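Local coordinates for protein yciO (Escherichia coli, PDB 1K7J) that is of unknown function but, as a SUA5-family protein, may bind double-stranded RNA, at residues Gly27-Tyr32 with Lys47-Arg52. Numbering follows the deposited sequence.
Sequences GGVIVY and KNAMER
Val29 pushes one methyl, CG2, into the angle between Ala49 and the folded-over side chain of Arg52, one helical turn further on. On the helix side the methyl meets Ala49 CB, with 3.8 Å between CG2 of Val29 and CB of Ala49; the small alanine lets the backbone at Val29 come close, and the CA atoms of Val29 and Ala49 are 5.9 Å apart. The guanidinium of Arg52 comes at a wide angle to this and lies over the methyl, CG2 sitting against one face, off centre toward the rim, 3.7 Å from NH1 of Arg52. A torsion on each side sets up the meeting: Val29 CG2 is anti to its carbonyl carbon and beside the backbone N, while the arginine chain bends at chi3 (62°), turning its flat end back over the methyl. The apolar branch thus covers a face, while NH1 and NH2 keep their polar partners. In the plane of the guanidinium a water accepts from NH1 of Arg52 at 2.9 Å and donates to O of Gly27 at 2.8 Å, bridging helix and loop. NH1 also forms a salt bridge with Asp169, whose carboxylate accepts from Val29 N, and NH2 is hydrogen-bonded to Gln167 O. With a leucine in place of Arg52, Asp169 would probably lose its charged mate and the water its donor, leaving Gly27 O less firmly tied to the helix. Gly27 suits its place because at its positive phi (93°) any side chain would collide with the carbonyl O of the residue before; it is the C-prime residue of a Schellman motif ending helix 14-25. The chain then passes into strand 30-34, which pairs antiparallel with strand 37-43 before helix 47-57 packs against the segment leading from helix 14-25 into the sheet, within the mixed alpha/beta YrdC-like fold.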
loop_
_atom_site.group_PDB
_atom_site.type_symbol
_atom_site.label_atom_id
_atom_site.label_comp_id
_atom_site.label_asym_id
_atom_site.label_seq_id
_atom_site.Cartn_x
_atom_site.Cartn_y
_atom_site.Cartn_z
ATOM N N GLY A 27 13.122 -1.812 10.550
ATOM C CA GLY A 27 13.516 -1.040 9.382
ATOM C C GLY A 27 13.655 -1.816 8.087
ATOM O O GLY A 27 14.271 -1.333 7.133
ATOM N N GLY A 28 13.082 -3.012 8.036
ATOM C CA GLY A 28 13.180 -3.814 6.831
ATOM C C GLY A 28 12.158 -3.467 5.765
ATOM O O GLY A 28 11.135 -2.831 6.041
ATOM N N VAL A 29 12.446 -3.874 4.535
ATOM C CA VAL A 29 11.548 -3.646 3.410
ATOM C C VAL A 29 10.949 -5.001 3.067
ATOM O O VAL A 29 11.675 -5.980 2.873
ATOM C CB VAL A 29 12.307 -3.103 2.183
ATOM C CG1 VAL A 29 11.403 -3.122 0.961
ATOM C CG2 VAL A 29 12.787 -1.687 2.457
ATOM N N ILE A 30 9.624 -5.067 2.995
ATOM C CA ILE A 30 8.969 -6.329 2.689
ATOM C C ILE A 30 8.034 -6.248 1.497
ATOM O O ILE A 30 7.621 -5.166 1.077
ATOM C CB ILE A 30 8.139 -6.844 3.892
ATOM C CG1 ILE A 30 6.855 -6.018 4.042
ATOM C CG2 ILE A 30 8.966 -6.759 5.173
ATOM C CD1 ILE A 30 5.902 -6.559 5.094
ATOM N N VAL A 31 7.725 -7.415 0.945
ATOM C CA VAL A 31 6.789 -7.530 -0.159
ATOM C C VAL A 31 5.648 -8.328 0.453
ATOM O O VAL A 31 5.868 -9.389 1.041
ATOM C CB VAL A 31 7.381 -8.311 -1.351
ATOM C CG1 VAL A 31 6.283 -8.613 -2.371
ATOM C CG2 VAL A 31 8.487 -7.493 -2.005
ATOM N N TYR A 32 4.434 -7.809 0.347
ATOM C CA TYR A 32 3.287 -8.503 0.912
ATOM C C TYR A 32 2.082 -8.440 -0.013
ATOM O O TYR A 32 1.947 -7.523 -0.818
ATOM C CB TYR A 32 2.928 -7.922 2.283
ATOM C CG TYR A 32 2.466 -6.482 2.275
ATOM C CD1 TYR A 32 3.375 -5.432 2.136
ATOM C CD2 TYR A 32 1.120 -6.168 2.447
ATOM C CE1 TYR A 32 2.948 -4.097 2.174
ATOM C CE2 TYR A 32 0.685 -4.845 2.487
ATOM C CZ TYR A 32 1.602 -3.816 2.353
ATOM O OH TYR A 32 1.171 -2.506 2.428
ATOM N N LYS A 47 13.602 6.393 6.908
ATOM C CA LYS A 47 13.929 7.038 5.642
ATOM C C LYS A 47 14.709 6.132 4.688
ATOM O O LYS A 47 14.496 6.175 3.475
ATOM C CB LYS A 47 14.723 8.324 5.886
ATOM C CG LYS A 47 15.165 9.006 4.601
ATOM C CD LYS A 47 15.908 10.305 4.868
ATOM C CE LYS A 47 16.468 10.881 3.576
ATOM N NZ LYS A 47 15.404 11.107 2.555
ATOM N N ASN A 48 15.613 5.318 5.226
ATOM C CA ASN A 48 16.395 4.422 4.379
ATOM C C ASN A 48 15.507 3.401 3.671
ATOM O O ASN A 48 15.714 3.099 2.496
ATOM C CB ASN A 48 17.468 3.695 5.196
ATOM C CG ASN A 48 18.555 4.630 5.688
ATOM O OD1 ASN A 48 19.057 5.464 4.934
ATOM N ND2 ASN A 48 18.932 4.488 6.952
ATOM N N ALA A 49 14.518 2.869 4.385
ATOM C CA ALA A 49 13.606 1.897 3.792
ATOM C C ALA A 49 12.772 2.584 2.715
ATOM O O ALA A 49 12.504 2.005 1.664
ATOM C CB ALA A 49 12.699 1.298 4.865
HETATM N N MSE A 50 12.359 3.819 2.987
HETATM C CA MSE A 50 11.576 4.587 2.021
HETATM C C MSE A 50 12.355 4.682 0.715
HETATM O O MSE A 50 11.834 4.390 -0.365
HETATM C CB MSE A 50 11.316 6.003 2.548
HETATM C CG MSE A 50 10.768 6.963 1.490
HETATM SE SE MSE A 50 11.022 8.831 1.921
HETATM C CE MSE A 50 12.872 8.991 1.383
ATOM N N GLU A 51 13.615 5.092 0.827
ATOM C CA GLU A 51 14.479 5.247 -0.334
ATOM C C GLU A 51 14.599 3.948 -1.125
ATOM O O GLU A 51 14.547 3.952 -2.355
ATOM C CB GLU A 51 15.860 5.725 0.112
ATOM C CG GLU A 51 16.782 6.106 -1.035
ATOM C CD GLU A 51 16.132 7.073 -2.008
ATOM O OE1 GLU A 51 15.458 8.022 -1.551
ATOM O OE2 GLU A 51 16.303 6.889 -3.234
ATOM N N ARG A 52 14.755 2.833 -0.417
ATOM C CA ARG A 52 14.869 1.535 -1.066
ATOM C C ARG A 52 13.615 1.211 -1.870
ATOM O O ARG A 52 13.698 0.687 -2.980
ATOM C CB ARG A 52 15.112 0.442 -0.022
ATOM C CG ARG A 52 16.494 0.498 0.610
ATOM C CD ARG A 52 16.624 -0.522 1.725
ATOM N NE ARG A 52 16.467 -1.890 1.240
ATOM C CZ ARG A 52 16.264 -2.938 2.033
ATOM N NH1 ARG A 52 16.190 -2.772 3.347
ATOM N NH2 ARG A 52 16.134 -4.152 1.513
HETATM O O HOH W 1 16.084 -0.454 5.154
#